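Local atomic coordinates of putative acyl-CoA dehydrogenase (Burkholderia xenovorans, PDB entry 5JSC), a protein that belongs to the acyl-CoA dehydrogenase family of flavoproteins, assembles from four chains and binds flavin-adenine dinucleotide. Residues C[389-392]-C[393-396]. Numbering follows the deposited sequence.
With FAD (flavin-adenine dinucleotide), chain M.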
loop_
_atom_site.group_PDB
_atom_site.type_symbol
_atom_site.label_atom_id
_atom_site.label_comp_id
_atom_site.label_asym_id
_atom_site.label_seq_id
_atom_site.Cartn_x
_atom_site.Cartn_y
_atom_site.Cartn_z
ATOM N N GLN C 389 -1.973 16.935 2.133
ATOM C CA GLN C 389 -3.002 16.077 2.721
ATOM C C GLN C 389 -3.821 16.821 3.762
ATOM O O GLN C 389 -5.047 16.682 3.817
ATOM C CB GLN C 389 -2.376 14.859 3.385
ATOM C CG GLN C 389 -1.733 13.864 2.486
ATOM C CD GLN C 389 -1.138 12.733 3.301
ATOM O OE1 GLN C 389 -0.140 12.917 3.993
ATOM N NE2 GLN C 389 -1.770 11.568 3.258
ATOM N N LEU C 390 -3.152 17.584 4.626
ATOM C CA LEU C 390 -3.872 18.308 5.662
ATOM C C LEU C 390 -4.728 19.424 5.078
ATOM O O LEU C 390 -5.815 19.695 5.598
ATOM C CB LEU C 390 -2.885 18.854 6.690
ATOM C CG LEU C 390 -2.107 17.789 7.463
ATOM C CD1 LEU C 390 -0.970 18.440 8.246
ATOM C CD2 LEU C 390 -3.042 17.016 8.390
ATOM N N ILE C 391 -4.271 20.071 4.001
ATOM C CA ILE C 391 -5.114 21.055 3.320
ATOM C C ILE C 391 -6.416 20.406 2.869
ATOM O O ILE C 391 -7.512 20.937 3.091
ATOM C CB ILE C 391 -4.366 21.682 2.127
ATOM C CG1 ILE C 391 -3.258 22.622 2.606
ATOM C CG2 ILE C 391 -5.344 22.422 1.194
ATOM C CD1 ILE C 391 -2.289 23.013 1.505
ATOM N N VAL C 392 -6.312 19.241 2.229
ATOM C CA VAL C 392 -7.505 18.575 1.721
ATOM C C VAL C 392 -8.406 18.137 2.871
ATOM O O VAL C 392 -9.623 18.358 2.844
ATOM C CB VAL C 392 -7.109 17.388 0.828
ATOM C CG1 VAL C 392 -8.345 16.588 0.441
ATOM C CG2 VAL C 392 -6.362 17.885 -0.425
ATOM N N GLY C 393 -7.823 17.507 3.899
ATOM C CA GLY C 393 -8.634 17.010 5.003
ATOM C C GLY C 393 -9.338 18.122 5.760
ATOM O O GLY C 393 -10.522 18.008 6.090
ATOM N N ARG C 394 -8.622 19.214 6.038
ATOM C CA ARG C 394 -9.257 20.355 6.693
ATOM C C ARG C 394 -10.371 20.935 5.831
ATOM O O ARG C 394 -11.406 21.367 6.351
ATOM C CB ARG C 394 -8.222 21.432 7.010
ATOM C CG ARG C 394 -7.355 21.134 8.213
ATOM C CD ARG C 394 -6.639 22.406 8.678
ATOM N NE ARG C 394 -5.768 22.952 7.634
ATOM C CZ ARG C 394 -4.467 22.687 7.524
ATOM N NH1 ARG C 394 -3.870 21.894 8.402
ATOM N NH2 ARG C 394 -3.759 23.224 6.538
ATOM N N ASP C 395 -10.178 20.959 4.506
ATOM C CA ASP C 395 -11.193 21.550 3.639
ATOM C C ASP C 395 -12.461 20.706 3.617
ATOM O O ASP C 395 -13.569 21.248 3.543
ATOM C CB ASP C 395 -10.638 21.731 2.226
ATOM C CG ASP C 395 -11.543 22.564 1.353
ATOM O OD1 ASP C 395 -11.706 23.764 1.657
ATOM O OD2 ASP C 395 -12.095 22.029 0.373
ATOM N N LEU C 396 -12.318 19.379 3.689
ATOM C CA LEU C 396 -13.478 18.494 3.766
ATOM C C LEU C 396 -14.312 18.775 5.008
ATOM O O LEU C 396 -15.550 18.809 4.949
ATOM C CB LEU C 396 -13.011 17.036 3.775
ATOM C CG LEU C 396 -12.385 16.518 2.485
ATOM C CD1 LEU C 396 -11.681 15.227 2.761
ATOM C CD2 LEU C 396 -13.460 16.318 1.428
HETATM P PA FAD M . 10.013 21.121 7.324
HETATM O O1A FAD M . 9.125 22.309 7.306
HETATM O O2A FAD M . 10.965 20.978 8.513
HETATM O O5B FAD M . 9.098 19.828 7.203
HETATM C C5B FAD M . 9.699 18.522 7.307
HETATM C C4B FAD M . 8.608 17.536 6.981
HETATM O O4B FAD M . 7.585 17.622 7.989
HETATM C C3B FAD M . 7.844 17.812 5.692
HETATM O O3B FAD M . 8.549 17.392 4.521
HETATM C C2B FAD M . 6.541 17.046 5.930
HETATM O O2B FAD M . 6.718 15.666 5.606
HETATM C C1B FAD M . 6.350 17.195 7.450
HETATM N N9A FAD M . 5.330 18.152 7.863
HETATM C C8A FAD M . 5.281 19.491 7.575
HETATM N N7A FAD M . 4.294 20.127 8.156
HETATM C C5A FAD M . 3.641 19.135 8.877
HETATM C C6A FAD M . 2.518 19.162 9.723
HETATM N N6A FAD M . 1.806 20.265 9.980
HETATM N N1A FAD M . 2.132 17.999 10.296
HETATM C C2A FAD M . 2.826 16.887 10.022
HETATM N N3A FAD M . 3.902 16.741 9.241
HETATM C C4A FAD M . 4.265 17.912 8.698
HETATM N N1 FAD M . 11.542 27.215 -1.168
HETATM C C2 FAD M . 11.397 28.504 -1.610
HETATM O O2 FAD M . 11.007 29.416 -0.862
HETATM N N3 FAD M . 11.699 28.809 -2.911
HETATM C C4 FAD M . 12.152 27.920 -3.866
HETATM O O4 FAD M . 12.478 28.317 -4.981
HETATM C C4X FAD M . 12.275 26.567 -3.409
HETATM N N5 FAD M . 12.759 25.681 -4.234
HETATM C C5X FAD M . 13.068 24.425 -3.734
HETATM C C6 FAD M . 13.730 23.521 -4.562
HETATM C C7 FAD M . 14.157 22.288 -4.083
HETATM C C7M FAD M . 14.911 21.359 -4.999
HETATM C C8 FAD M . 13.892 21.938 -2.744
HETATM C C8M FAD M . 14.341 20.611 -2.182
HETATM C C9 FAD M . 13.213 22.831 -1.923
HETATM C C9A FAD M . 12.806 24.073 -2.402
HETATM N N10 FAD M . 12.206 25.039 -1.566
HETATM C C10 FAD M . 11.957 26.306 -2.032
HETATM C "C1'" FAD M . 11.996 24.722 -0.147
HETATM C "C2'" FAD M . 10.771 23.848 0.103
HETATM O "O2'" FAD M . 9.569 24.579 -0.129
HETATM C "C3'" FAD M . 10.795 23.353 1.549
HETATM O "O3'" FAD M . 11.888 22.449 1.628
HETATM C "C4'" FAD M . 9.510 22.652 1.987
HETATM O "O4'" FAD M . 8.474 23.625 2.132
HETATM C "C5'" FAD M . 9.697 21.889 3.282
HETATM O "O5'" FAD M . 10.180 22.815 4.276
HETATM P P FAD M . 11.447 22.319 5.162
HETATM O O1P FAD M . 12.550 21.826 4.290
HETATM O O2P FAD M . 11.824 23.412 6.115
HETATM O O3P FAD M . 10.884 21.081 5.994
#
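Two successive turns of the C-terminal α-helix 385-405 meet here, at the flavin-adenine dinucleotide pocket to which L390 belongs, and the side chain of R394 folds back along the helix over L390 and I391. The backbone is regular α-helix: G393 N, R394 N, D395 N and L396 N donate to the carbonyl oxygens of Q389, L390, I391 and V392, the shortest bonds being G393 N to Q389 O and R394 N to L390 O, both 2.9 Å. The R394 chain starts with CG beside its own backbone N and then bends at chi3 (-61°), which turns the guanidinium toward the preceding turn. One face of that flat group lies against the backbone, with L390 O 3.8 Å above the plane and over its centre, and I391 N nearer the rim. The two terminal nitrogens diverge over different residues: NH1 comes 3.6 Å from CB of L390, while NH2 lies 4.0 Å from CG1 of I391. L390 has a second partner: its CD1 methyl reaches the adenine of flavin-adenine dinucleotide, 3.7 Å from N1A, in a van der Waals contact. On another side of the helix, V392 and L396 touch through CG1 and CD1 at 4.3 Å, a loose i to i+4 pair. D395 directs its carboxylate away from the preceding turn, and OD2 forms a salt bridge with R333. R333 lies near the start of helix 332-356, which packs on this helix through W340 against Q389, A336 and M337 against V392, and R333 against L396. A second subunit brings its Q298, A305 and A308 against L390, V392 and L396, so V392 and L396 meet both helix 332-356 of their own chain and that subunit, while L299 of a third subunit packs on L390.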